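Local coordinates for tryptophan--tRNA ligase (PDB 3A04), which catalyses the ATP-dependent attachment of L-tryptophan to tRNA(Trp), releasing AMP and diphosphate, as a class I aminoacyl-tRNA synthetase, at residues 212-217 with 243-248; 47-52 with 308-313; 78-83 with 115-120; 108-113 with 150-155. All coordinates share one frame; numbering follows the deposited sequence.

Contact 1 lies nearest the centre of the chain, where two parallel strands of the central sheet meet. Contact 2, also buried, touches it: Lys247 bonds through N to Ile51 O and through O to Tyr311 OH, so the end of strand 242-246 continues into the junction with helix 304-313. Contacts 3 and 4 lie on the other side of the chain's centre from contact 2 and take opposite ends of helix 110-115, joined by Ile119 N to Ala113 O. The chemistry differs from contact to contact: backbone pairing in contact 1, CH-pi packing and an arginine bond in contact 2, sparse water-assisted packing at the surface in contact 3, and buried side-chain-to-backbone bonds in contact 4.

Contact 1 of 4, residues 212-217 with 243-248; sequences VPVGAD and STYHKL
Val212 to Val214 pair with Ser243 to Tyr245 as parallel strands of a beta-alpha-beta crossover, the axes of 212-215 and 243-246 approaching to 4.6 Å and inclined by 32°. Backbone bonds come first: Thr244 N donates to Val212 O at 3.2 Å, then Val214 N to Thr244 O and His246 N to Val214 O, both at 2.9 Å. Tyr245 CA-H makes a further, weaker CH...O contact with Val214 O. Where the strands part, water 1 takes the Ala216 N-H and donates to His246 O.

Among the apolar contacts, Val214 and Tyr245 lie flank to flank on one face of the sheet, with Val214 CG2 3.5 Å from Tyr245 CE2, while the backbone of Gly215 meets the edge of the phenol ring. Leu248 CD1 comes within 4.1 Å of Gly215 CA, in a position where a side chain on the glycine would collide with it.

His246 lays its ring over a peptide. With CG held between the backbone N and the carbonyl carbon (chi1 54°), its imidazole folds back across the neighbouring strand, and Val214 O sits 3.4 Å above the ring plane, over its centre. Shortening His246 to an alanine is likely to strip the cover from the Val214-Gly215 peptide and open a gap there.

Around this core, helix 219-231 covers the Val214 and Tyr245 face through Leu222, and its Asp219 bonds Tyr245 OH. Gln93 of helix 85-99 packs on Pro213 and Thr244 across the sheet, and strand 52-56 borders 242-246 antiparallel.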
loop_
_atom_site.group_PDB
_atom_site.type_symbol
_atom_site.label_atom_id
_atom_site.label_comp_id
_atom_site.label_asym_id
_atom_site.label_seq_id
_atom_site.Cartn_x
_atom_site.Cartn_y
_atom_site.Cartn_z
ATOM N N VAL A 212 -22.226 -3.629 4.406
ATOM C CA VAL A 212 -21.291 -3.555 5.528
ATOM C C VAL A 212 -22.091 -3.096 6.748
ATOM O O VAL A 212 -22.709 -1.979 6.721
ATOM C CB VAL A 212 -20.223 -2.504 5.244
ATOM C CG1 VAL A 212 -19.119 -2.440 6.357
ATOM C CG2 VAL A 212 -19.516 -2.783 3.823
ATOM N N PRO A 213 -22.087 -3.906 7.848
ATOM C CA PRO A 213 -22.846 -3.431 9.002
ATOM C C PRO A 213 -21.995 -2.555 9.890
ATOM O O PRO A 213 -20.898 -2.969 10.273
ATOM C CB PRO A 213 -23.236 -4.731 9.720
ATOM C CG PRO A 213 -22.102 -5.729 9.429
ATOM C CD PRO A 213 -21.617 -5.298 7.997
ATOM N N VAL A 214 -22.466 -1.369 10.252
ATOM C CA VAL A 214 -21.596 -0.435 10.974
ATOM C C VAL A 214 -22.410 0.387 11.991
ATOM O O VAL A 214 -23.647 0.333 11.981
ATOM C CB VAL A 214 -20.910 0.633 10.065
ATOM C CG1 VAL A 214 -19.904 0.048 9.073
ATOM C CG2 VAL A 214 -21.920 1.439 9.302
ATOM N N GLY A 215 -21.702 1.130 12.833
ATOM C CA GLY A 215 -22.334 2.193 13.643
ATOM C C GLY A 215 -22.294 3.498 12.835
ATOM O O GLY A 215 -21.456 3.646 11.919
ATOM N N ALA A 216 -23.127 4.494 13.202
ATOM C CA ALA A 216 -23.144 5.799 12.455
ATOM C C ALA A 216 -21.800 6.470 12.445
ATOM O O ALA A 216 -21.424 7.195 11.485
ATOM C CB ALA A 216 -24.194 6.777 13.080
ATOM N N ASP A 217 -21.092 6.278 13.558
ATOM C CA ASP A 217 -19.812 6.907 13.777
ATOM C C ASP A 217 -18.774 6.404 12.779
ATOM O O ASP A 217 -17.691 6.981 12.657
ATOM C CB ASP A 217 -19.356 6.624 15.220
ATOM C CG ASP A 217 -18.746 5.216 15.373
ATOM O OD1 ASP A 217 -19.490 4.212 15.520
ATOM O OD2 ASP A 217 -17.474 5.121 15.313
ATOM N N SER A 243 -24.936 -0.393 3.352
ATOM C CA SER A 243 -24.654 -0.445 4.740
ATOM C C SER A 243 -25.926 -0.611 5.565
ATOM O O SER A 243 -27.048 -0.236 5.123
ATOM C CB SER A 243 -23.878 0.811 5.171
ATOM O OG SER A 243 -24.436 2.006 4.623
ATOM N N THR A 244 -25.788 -1.183 6.761
ATOM C CA THR A 244 -26.907 -1.185 7.737
ATOM C C THR A 244 -26.282 -0.535 8.937
ATOM O O THR A 244 -25.038 -0.584 9.055
ATOM C CB THR A 244 -27.461 -2.559 8.110
ATOM O OG1 THR A 244 -26.387 -3.408 8.569
ATOM C CG2 THR A 244 -28.134 -3.281 6.886
ATOM N N TYR A 245 -27.102 0.081 9.802
ATOM C CA TYR A 245 -26.594 0.943 10.889
ATOM C C TYR A 245 -27.178 0.487 12.196
ATOM O O TYR A 245 -28.400 0.301 12.279
ATOM C CB TYR A 245 -26.892 2.463 10.714
ATOM C CG TYR A 245 -26.180 2.994 9.540
ATOM C CD1 TYR A 245 -26.770 2.916 8.280
ATOM C CD2 TYR A 245 -24.896 3.540 9.666
ATOM C CE1 TYR A 245 -26.105 3.357 7.121
ATOM C CE2 TYR A 245 -24.221 4.006 8.498
ATOM C CZ TYR A 245 -24.860 3.935 7.263
ATOM O OH TYR A 245 -24.210 4.324 6.104
ATOM N N HIS A 246 -26.296 0.212 13.164
ATOM C CA HIS A 246 -26.782 -0.261 14.449
ATOM C C HIS A 246 -26.463 0.777 15.537
ATOM O O HIS A 246 -25.489 1.503 15.434
ATOM C CB HIS A 246 -26.233 -1.670 14.778
ATOM C CG HIS A 246 -24.732 -1.777 14.710
ATOM N ND1 HIS A 246 -24.094 -2.677 13.896
ATOM C CD2 HIS A 246 -23.755 -1.095 15.346
ATOM C CE1 HIS A 246 -22.788 -2.542 14.016
ATOM N NE2 HIS A 246 -22.549 -1.601 14.908
ATOM N N LYS A 247 -27.283 0.851 16.592
ATOM C CA LYS A 247 -26.924 1.681 17.757
ATOM C C LYS A 247 -25.909 0.911 18.551
ATOM O O LYS A 247 -26.064 -0.269 18.723
ATOM C CB LYS A 247 -28.143 1.894 18.660
ATOM C CG LYS A 247 -29.391 2.365 17.862
ATOM C CD LYS A 247 -30.686 2.016 18.605
ATOM C CE LYS A 247 -31.193 3.239 19.344
ATOM N NZ LYS A 247 -32.616 2.966 19.684
ATOM N N LEU A 248 -24.870 1.550 19.017
ATOM C CA LEU A 248 -23.870 0.851 19.826
ATOM C C LEU A 248 -24.420 0.525 21.254
ATOM O O LEU A 248 -25.109 1.344 21.882
ATOM C CB LEU A 248 -22.628 1.732 19.959
ATOM C CG LEU A 248 -21.776 2.088 18.697
ATOM C CD1 LEU A 248 -22.631 2.798 17.656
ATOM C CD2 LEU A 248 -20.586 3.018 19.081
HETATM O O HOH W 1 -24.736 4.061 15.300
#

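Contact 2 of 4, residues 47-52 with 308-313; sequences MRRGII and MDLYHL
Ile51, just beyond the Schellman motif that closes helix 45-48, lies over the face of Tyr311 in a CH-pi contact that seats this turn on helix 304-313. Ile51 CD1 stands 3.8 Å from the ring centroid, 12° off the normal. Ile51 CG1 is anti to the carbonyl carbon (chi1 -71°) and the chain is extended beyond it, which carries CD1 over the ring centre, while the other branch, CG2, comes to 3.4 Å from Tyr311 CE2. Ile51 CD1 also touches Leu310 CD2, at 4.1 Å, beside the ring.

Next to this apolar cluster, Arg49 and Leu310 run antiparallel to each other, with Arg49 CD 3.8 Å from Leu310 CD1. The extended chain delivers Arg49 NH1 to Leu310 O at 2.8 Å, a bent bond (145° at the hydrogen) with the oxygen close to the guanidinium plane.

One shell out, Tyr311 OH bonds Lys247 O, and Leu89 of helix 85-99 packs on the tyrosine. Replacing Tyr311 by an alanine would probably leave Ile51 without the surface it rests on and Lys247 O without its phenol partner. The Arg49 guanidinium is fixed by a salt bridge from NH2 to Asp317 and a second NH1 bond to Met314 O; Arg48 pairs with the same aspartate. Gly50, with positive phi, makes the Schellman turn and so directs the chain from Arg49 to Ile51.

The side chain of Leu310 is about 5 Å from a bound cadmium ion. Helix 304-313 itself widens into a pi-type turn, where Met308 O accepts from both His312 N and, at 2.9 Å, Leu313 N.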
loop_
_atom_site.group_PDB
_atom_site.type_symbol
_atom_site.label_atom_id
_atom_site.label_comp_id
_atom_site.label_asym_id
_atom_site.label_seq_id
_atom_site.Cartn_x
_atom_site.Cartn_y
_atom_site.Cartn_z
ATOM N N MET A 47 -33.341 -6.263 14.167
ATOM C CA MET A 47 -34.123 -5.394 13.221
ATOM C C MET A 47 -35.475 -5.074 13.883
ATOM O O MET A 47 -35.825 -3.913 14.026
ATOM C CB MET A 47 -34.358 -6.065 11.854
ATOM C CG MET A 47 -33.072 -6.080 10.957
ATOM S SD MET A 47 -33.264 -7.336 9.756
ATOM C CE MET A 47 -31.595 -7.407 9.047
ATOM N N ARG A 48 -36.174 -6.108 14.353
ATOM C CA ARG A 48 -37.463 -5.836 15.034
ATOM C C ARG A 48 -37.350 -4.812 16.142
ATOM O O ARG A 48 -38.267 -3.980 16.297
ATOM C CB ARG A 48 -38.003 -7.051 15.677
ATOM C CG ARG A 48 -38.506 -8.065 14.757
ATOM C CD ARG A 48 -39.598 -8.825 15.541
ATOM N NE ARG A 48 -39.026 -9.558 16.667
ATOM C CZ ARG A 48 -38.255 -10.655 16.557
ATOM N NH1 ARG A 48 -37.916 -11.114 15.359
ATOM N NH2 ARG A 48 -37.783 -11.275 17.661
ATOM N N ARG A 49 -36.264 -4.876 16.935
ATOM C CA ARG A 49 -36.131 -3.968 18.081
ATOM C C ARG A 49 -35.610 -2.605 17.745
ATOM O O ARG A 49 -35.435 -1.735 18.641
ATOM C CB ARG A 49 -35.310 -4.629 19.182
ATOM C CG ARG A 49 -36.036 -5.816 19.769
ATOM C CD ARG A 49 -35.101 -6.648 20.674
ATOM N NE ARG A 49 -35.782 -7.881 21.011
ATOM C CZ ARG A 49 -35.411 -8.752 21.943
ATOM N NH1 ARG A 49 -34.319 -8.552 22.713
ATOM N NH2 ARG A 49 -36.170 -9.839 22.113
ATOM N N GLY A 50 -35.331 -2.408 16.444
ATOM C CA GLY A 50 -34.835 -1.108 16.023
ATOM C C GLY A 50 -33.417 -0.866 16.487
ATOM O O GLY A 50 -32.958 0.254 16.475
ATOM N N ILE A 51 -32.689 -1.933 16.869
ATOM C CA ILE A 51 -31.251 -1.742 17.182
ATOM C C ILE A 51 -30.518 -1.549 15.831
ATOM O O ILE A 51 -29.614 -0.740 15.705
ATOM C CB ILE A 51 -30.685 -2.989 17.921
ATOM C CG1 ILE A 51 -31.303 -2.979 19.348
ATOM C CG2 ILE A 51 -29.075 -2.968 17.945
ATOM C CD1 ILE A 51 -31.198 -4.329 20.130
ATOM N N ILE A 52 -30.912 -2.316 14.850
ATOM C CA ILE A 52 -30.550 -1.977 13.457
ATOM C C ILE A 52 -31.553 -0.948 12.953
ATOM O O ILE A 52 -32.663 -1.284 12.602
ATOM C CB ILE A 52 -30.552 -3.222 12.634
ATOM C CG1 ILE A 52 -29.427 -4.167 13.184
ATOM C CG2 ILE A 52 -30.158 -2.902 11.158
ATOM C CD1 ILE A 52 -29.522 -5.460 12.470
ATOM N N MET A 308 -28.323 -5.179 28.046
ATOM C CA MET A 308 -27.803 -6.533 27.849
ATOM C C MET A 308 -28.966 -7.490 27.485
ATOM O O MET A 308 -28.838 -8.338 26.617
ATOM C CB MET A 308 -27.160 -7.063 29.156
ATOM C CG MET A 308 -25.699 -6.621 29.356
ATOM S SD MET A 308 -24.531 -7.350 28.169
ATOM C CE MET A 308 -24.415 -9.090 28.584
ATOM N N ASP A 309 -30.094 -7.414 28.208
ATOM C CA ASP A 309 -31.278 -8.245 27.828
ATOM C C ASP A 309 -31.774 -7.951 26.425
ATOM O O ASP A 309 -32.059 -8.836 25.649
ATOM C CB ASP A 309 -32.452 -7.952 28.816
ATOM C CG ASP A 309 -32.200 -8.538 30.201
ATOM O OD1 ASP A 309 -31.419 -9.489 30.305
ATOM O OD2 ASP A 309 -32.761 -8.023 31.177
ATOM N N LEU A 310 -31.849 -6.664 26.093
ATOM C CA LEU A 310 -32.404 -6.255 24.798
ATOM C C LEU A 310 -31.476 -6.647 23.592
ATOM O O LEU A 310 -31.970 -7.038 22.497
ATOM C CB LEU A 310 -32.576 -4.706 24.845
ATOM C CG LEU A 310 -33.428 -4.176 23.660
ATOM C CD1 LEU A 310 -34.975 -4.443 23.787
ATOM C CD2 LEU A 310 -33.058 -2.727 23.463
ATOM N N TYR A 311 -30.145 -6.537 23.790
ATOM C CA TYR A 311 -29.196 -6.714 22.659
ATOM C C TYR A 311 -28.797 -8.173 22.506
ATOM O O TYR A 311 -28.464 -8.586 21.398
ATOM C CB TYR A 311 -27.908 -5.898 22.864
ATOM C CG TYR A 311 -27.956 -4.500 22.379
ATOM C CD1 TYR A 311 -28.822 -3.594 22.960
ATOM C CD2 TYR A 311 -27.172 -4.083 21.280
ATOM C CE1 TYR A 311 -28.910 -2.259 22.490
ATOM C CE2 TYR A 311 -27.223 -2.758 20.829
ATOM C CZ TYR A 311 -28.083 -1.862 21.454
ATOM O OH TYR A 311 -28.182 -0.560 21.050
ATOM N N HIS A 312 -28.829 -8.926 23.609
ATOM C CA HIS A 312 -28.302 -10.315 23.667
ATOM C C HIS A 312 -29.081 -11.352 24.435
ATOM O O HIS A 312 -29.254 -12.447 23.940
ATOM C CB HIS A 312 -26.890 -10.322 24.287
ATOM C CG HIS A 312 -25.940 -9.414 23.560
ATOM N ND1 HIS A 312 -25.402 -9.766 22.343
ATOM C CD2 HIS A 312 -25.502 -8.156 23.834
ATOM C CE1 HIS A 312 -24.618 -8.779 21.918
ATOM N NE2 HIS A 312 -24.675 -7.787 22.800
ATOM N N LEU A 313 -29.379 -11.081 25.702
ATOM C CA LEU A 313 -29.712 -12.220 26.640
ATOM C C LEU A 313 -31.161 -12.750 26.517
ATOM O O LEU A 313 -31.447 -13.912 26.882
ATOM C CB LEU A 313 -29.425 -11.828 28.118
ATOM C CG LEU A 313 -27.982 -11.432 28.422
ATOM C CD1 LEU A 313 -27.814 -10.931 29.885
ATOM C CD2 LEU A 313 -26.949 -12.552 27.920
#

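Contact 3 of 4, residues 78-83 with 115-120; sequences MPSGKF and AVRRIG
Ser80, in the 'HIGH' region, and Met78 just ahead of it face Arg117 and Ile119 of the loop after helix 110-115. Met78 places CG over one face of the Arg117 guanidinium, 3.5 Å above its plane and offset toward the rim. A bend at chi2 (-96°) of Arg117 brings the guanidinium round to meet the methionine. Alongside, Ile119 CD1 rests on the serine, 3.6 Å from Ser80 OG. The two polar groups do not meet directly: water 2 lies between them, 3.1 Å from Ser80 OG, and accepts a hydrogen bond from Arg117 NH1.

Pro79 centres an inverse gamma turn, with a weak bond from Ser80 N to Met78 O. Pro79 O lies 4.1 Å from Ile119 CD1, buried and without a polar partner. Met78 SD and CE continue onto Ala113 and Glu112, and Tyr132 of helix 121-139 bonds Ser80 O.

Lys82 N reaches Ser259 of the 'KMSKS' region, bringing the two signatures together. A loop between strand 72-77 and helix 85-99 is the usual seat of the 'HIGH' signature in the class I Rossmann fold, where, as in other class I synthetases, it probably serves ATP binding.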
loop_
_atom_site.group_PDB
_atom_site.type_symbol
_atom_site.label_atom_id
_atom_site.label_comp_id
_atom_site.label_asym_id
_atom_site.label_seq_id
_atom_site.Cartn_x
_atom_site.Cartn_y
_atom_site.Cartn_z
ATOM N N MET A 78 -10.158 -5.693 14.296
ATOM C CA MET A 78 -8.836 -5.347 14.837
ATOM C C MET A 78 -8.433 -6.431 15.833
ATOM O O MET A 78 -9.162 -6.638 16.843
ATOM C CB MET A 78 -8.928 -3.967 15.536
ATOM C CG MET A 78 -7.619 -3.537 16.301
ATOM S SD MET A 78 -6.099 -3.630 15.322
ATOM C CE MET A 78 -6.485 -2.400 14.111
ATOM N N PRO A 79 -7.323 -7.163 15.564
ATOM C CA PRO A 79 -6.945 -8.269 16.490
ATOM C C PRO A 79 -6.163 -7.750 17.679
ATOM O O PRO A 79 -4.968 -7.950 17.742
ATOM C CB PRO A 79 -6.057 -9.160 15.643
ATOM C CG PRO A 79 -5.345 -8.149 14.652
ATOM C CD PRO A 79 -6.494 -7.174 14.329
ATOM N N SER A 80 -6.855 -7.078 18.605
ATOM C CA SER A 80 -6.248 -6.490 19.744
ATOM C C SER A 80 -7.226 -6.777 20.903
ATOM O O SER A 80 -8.437 -6.496 20.741
ATOM C CB SER A 80 -6.291 -4.968 19.553
ATOM O OG SER A 80 -5.545 -4.377 20.605
ATOM N N GLY A 81 -6.726 -7.263 22.054
ATOM C CA GLY A 81 -7.602 -7.414 23.229
ATOM C C GLY A 81 -8.608 -8.522 23.080
ATOM O O GLY A 81 -8.572 -9.302 22.124
ATOM N N LYS A 82 -9.551 -8.645 24.008
ATOM C CA LYS A 82 -10.358 -9.851 23.980
ATOM C C LYS A 82 -11.688 -9.598 23.292
ATOM O O LYS A 82 -12.184 -8.436 23.274
ATOM C CB LYS A 82 -10.575 -10.358 25.426
ATOM C CG LYS A 82 -9.219 -10.752 26.135
ATOM C CD LYS A 82 -9.411 -11.692 27.323
ATOM C CE LYS A 82 -9.821 -10.933 28.544
ATOM N NZ LYS A 82 -9.448 -11.677 29.855
ATOM N N PHE A 83 -12.286 -10.682 22.775
ATOM C CA PHE A 83 -13.574 -10.611 22.104
ATOM C C PHE A 83 -14.699 -10.409 23.126
ATOM O O PHE A 83 -14.840 -11.218 24.104
ATOM C CB PHE A 83 -13.751 -11.942 21.366
ATOM C CG PHE A 83 -14.919 -11.989 20.432
ATOM C CD1 PHE A 83 -16.180 -12.281 20.904
ATOM C CD2 PHE A 83 -14.728 -11.753 19.054
ATOM C CE1 PHE A 83 -17.276 -12.398 20.027
ATOM C CE2 PHE A 83 -15.767 -11.877 18.201
ATOM C CZ PHE A 83 -17.065 -12.183 18.691
ATOM N N ALA A 115 0.944 -1.446 12.028
ATOM C CA ALA A 115 1.469 -0.128 11.622
ATOM C C ALA A 115 0.900 1.016 12.477
ATOM O O ALA A 115 1.612 1.977 12.792
ATOM C CB ALA A 115 1.152 0.143 10.097
ATOM N N VAL A 116 -0.363 0.939 12.852
ATOM C CA VAL A 116 -0.981 2.031 13.623
ATOM C C VAL A 116 -0.845 1.625 15.115
ATOM O O VAL A 116 -0.413 2.443 15.952
ATOM C CB VAL A 116 -2.473 2.278 13.273
ATOM C CG1 VAL A 116 -3.118 3.366 14.204
ATOM C CG2 VAL A 116 -2.640 2.717 11.820
ATOM N N ARG A 117 -1.217 0.409 15.469
ATOM C CA ARG A 117 -1.328 0.127 16.947
ATOM C C ARG A 117 -0.080 -0.475 17.536
ATOM O O ARG A 117 -0.037 -0.755 18.725
ATOM C CB ARG A 117 -2.469 -0.814 17.229
ATOM C CG ARG A 117 -3.759 -0.355 16.638
ATOM C CD ARG A 117 -4.591 0.380 17.636
ATOM N NE ARG A 117 -5.962 0.515 17.118
ATOM C CZ ARG A 117 -7.044 -0.079 17.635
ATOM N NH1 ARG A 117 -6.958 -0.865 18.745
ATOM N NH2 ARG A 117 -8.211 0.140 17.034
ATOM N N ARG A 118 0.905 -0.753 16.679
ATOM C CA ARG A 118 2.204 -1.240 17.108
ATOM C C ARG A 118 2.083 -2.599 17.744
ATOM O O ARG A 118 2.800 -2.920 18.669
ATOM C CB ARG A 118 2.914 -0.242 18.069
ATOM C CG ARG A 118 3.441 1.026 17.403
ATOM C CD ARG A 118 3.923 2.138 18.443
ATOM N NE ARG A 118 2.784 2.560 19.274
ATOM C CZ ARG A 118 2.754 2.584 20.615
ATOM N NH1 ARG A 118 3.839 2.271 21.332
ATOM N NH2 ARG A 118 1.640 2.946 21.253
ATOM N N ILE A 119 1.168 -3.409 17.248
ATOM C CA ILE A 119 1.025 -4.778 17.725
ATOM C C ILE A 119 1.901 -5.731 16.907
ATOM O O ILE A 119 1.794 -5.770 15.659
ATOM C CB ILE A 119 -0.433 -5.201 17.627
ATOM C CG1 ILE A 119 -1.256 -4.352 18.617
ATOM C CG2 ILE A 119 -0.644 -6.671 17.949
ATOM C CD1 ILE A 119 -2.725 -4.578 18.357
ATOM N N GLY A 120 2.731 -6.514 17.601
ATOM C CA GLY A 120 3.604 -7.510 16.936
ATOM C C GLY A 120 2.941 -8.490 15.992
ATOM O O GLY A 120 1.751 -8.852 16.150
HETATM O O HOH W 2 -5.058 -1.327 20.275
#

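Contact 4 of 4, residues 108-113 with 150-155; sequences IADAEA and FQTNRG
Ile108 and Phe150 pair as parallel strand ends of the Rossmann-type sheet, and Gln151 N extends the pairing with a nearly straight bond to Ile108 O (3.1 Å, 170°). Beside it, Ile108 CG2 touches Phe150 CD1 at 3.8 Å, the two side chains lying alongside on one face of the sheet.

Beyond the sheet, helix 110-115 starts after its N-cap residue Ala109, and Gln151 reaches into that first turn. Its OE1 accepts a good bond from Glu112 N at 3.2 Å and a weak one from Ala111 N, leaving the flat amide against Ala109 CA.

Asp110 answers in the other direction. A chi1 of 71° tucks its carboxylate over its own backbone and turns it to Thr152: OD1 takes Thr152 N at 3.1 Å through its syn lone pair, and OD2 takes the OG1 hydroxyl at a very short modelled distance, whose exact length is doubtful. Arg121 bridges Asp110 and Thr152, which probably offsets the charge of the buried carboxylate. The turn also faces the dimer partner, where Gln163 and Arg160 of the second subunit bond Gln151 O and Thr152 O.

Gln151 NE2 bonds Asp195, and also donates to water 3, which in turn donates to Glu112 OE1 at 2.9 Å.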
loop_
_atom_site.group_PDB
_atom_site.type_symbol
_atom_site.label_atom_id
_atom_site.label_comp_id
_atom_site.label_asym_id
_atom_site.label_seq_id
_atom_site.Cartn_x
_atom_site.Cartn_y
_atom_site.Cartn_z
ATOM N N ILE A 108 -9.343 -9.604 8.869
ATOM C CA ILE A 108 -8.501 -9.328 10.009
ATOM C C ILE A 108 -7.555 -8.205 9.712
ATOM O O ILE A 108 -6.660 -8.313 8.839
ATOM C CB ILE A 108 -7.728 -10.614 10.418
ATOM C CG1 ILE A 108 -8.692 -11.802 10.600
ATOM C CG2 ILE A 108 -6.752 -10.311 11.586
ATOM C CD1 ILE A 108 -9.702 -11.720 11.890
ATOM N N ALA A 109 -7.709 -7.106 10.465
ATOM C CA ALA A 109 -6.872 -5.906 10.289
ATOM C C ALA A 109 -5.499 -5.958 10.846
ATOM O O ALA A 109 -5.131 -5.070 11.596
ATOM C CB ALA A 109 -7.684 -4.620 10.821
ATOM N N ASP A 110 -4.700 -7.009 10.495
ATOM C CA ASP A 110 -3.374 -7.158 11.066
ATOM C C ASP A 110 -2.340 -6.171 10.535
ATOM O O ASP A 110 -1.363 -5.883 11.226
ATOM C CB ASP A 110 -2.831 -8.631 10.858
ATOM C CG ASP A 110 -2.462 -8.933 9.384
ATOM O OD1 ASP A 110 -3.263 -8.629 8.445
ATOM O OD2 ASP A 110 -1.376 -9.576 9.127
ATOM N N ALA A 111 -2.539 -5.606 9.315
ATOM C CA ALA A 111 -1.654 -4.577 8.829
ATOM C C ALA A 111 -1.836 -3.273 9.695
ATOM O O ALA A 111 -0.863 -2.654 10.198
ATOM C CB ALA A 111 -1.993 -4.282 7.294
ATOM N N GLU A 112 -3.080 -2.906 9.913
ATOM C CA GLU A 112 -3.359 -1.750 10.773
ATOM C C GLU A 112 -2.863 -1.996 12.202
ATOM O O GLU A 112 -2.281 -1.072 12.847
ATOM C CB GLU A 112 -4.846 -1.431 10.755
ATOM C CG GLU A 112 -5.152 -0.132 11.501
ATOM C CD GLU A 112 -6.650 0.243 11.452
ATOM O OE1 GLU A 112 -7.418 -0.312 10.612
ATOM O OE2 GLU A 112 -7.011 1.166 12.214
ATOM N N ALA A 113 -3.084 -3.211 12.700
ATOM C CA ALA A 113 -2.627 -3.594 14.063
ATOM C C ALA A 113 -1.123 -3.344 14.194
ATOM O O ALA A 113 -0.638 -2.759 15.190
ATOM C CB ALA A 113 -2.917 -5.115 14.341
ATOM N N PHE A 150 -6.367 -12.213 6.135
ATOM C CA PHE A 150 -5.504 -11.200 6.748
ATOM C C PHE A 150 -5.202 -10.140 5.678
ATOM O O PHE A 150 -4.942 -10.522 4.524
ATOM C CB PHE A 150 -4.148 -11.770 7.171
ATOM C CG PHE A 150 -4.234 -12.745 8.301
ATOM C CD1 PHE A 150 -4.206 -12.306 9.621
ATOM C CD2 PHE A 150 -4.359 -14.114 8.054
ATOM C CE1 PHE A 150 -4.269 -13.276 10.721
ATOM C CE2 PHE A 150 -4.446 -15.070 9.173
ATOM C CZ PHE A 150 -4.397 -14.638 10.434
ATOM N N GLN A 151 -5.292 -8.875 6.074
ATOM C CA GLN A 151 -4.927 -7.736 5.217
ATOM C C GLN A 151 -3.508 -7.943 4.643
ATOM O O GLN A 151 -3.273 -7.524 3.521
ATOM C CB GLN A 151 -4.870 -6.399 5.967
ATOM C CG GLN A 151 -6.268 -5.908 6.436
ATOM C CD GLN A 151 -6.165 -4.636 7.270
ATOM O OE1 GLN A 151 -5.193 -4.387 7.965
ATOM N NE2 GLN A 151 -7.235 -3.858 7.235
ATOM N N THR A 152 -2.630 -8.616 5.366
ATOM C CA THR A 152 -1.255 -8.697 4.932
ATOM C C THR A 152 -1.073 -9.984 4.122
ATOM O O THR A 152 0.066 -10.325 3.760
ATOM C CB THR A 152 -0.196 -8.692 6.072
ATOM O OG1 THR A 152 -0.404 -9.834 6.907
ATOM C CG2 THR A 152 -0.200 -7.367 6.915
ATOM N N ASN A 153 -2.136 -10.699 3.859
ATOM C CA ASN A 153 -1.936 -11.942 3.085
ATOM C C ASN A 153 -3.036 -12.182 2.086
ATOM O O ASN A 153 -3.566 -13.294 1.950
ATOM C CB ASN A 153 -1.738 -13.176 4.031
ATOM C CG ASN A 153 -1.033 -14.335 3.332
ATOM O OD1 ASN A 153 -0.288 -14.103 2.387
ATOM N ND2 ASN A 153 -1.279 -15.580 3.763
ATOM N N ARG A 154 -3.519 -11.128 1.446
ATOM C CA ARG A 154 -4.783 -11.270 0.673
ATOM C C ARG A 154 -4.545 -11.321 -0.877
ATOM O O ARG A 154 -5.362 -11.844 -1.630
ATOM C CB ARG A 154 -5.728 -10.121 1.019
ATOM C CG ARG A 154 -7.147 -10.169 0.382
ATOM C CD ARG A 154 -7.790 -11.576 0.623
ATOM N NE ARG A 154 -9.247 -11.494 0.460
ATOM C CZ ARG A 154 -10.024 -12.532 0.344
ATOM N NH1 ARG A 154 -9.498 -13.777 0.366
ATOM N NH2 ARG A 154 -11.293 -12.320 0.176
ATOM N N GLY A 155 -3.408 -10.824 -1.313
ATOM C CA GLY A 155 -3.000 -11.103 -2.698
ATOM C C GLY A 155 -3.003 -9.870 -3.595
ATOM O O GLY A 155 -3.530 -8.800 -3.272
HETATM O O HOH W 3 -6.786 -0.833 7.795
#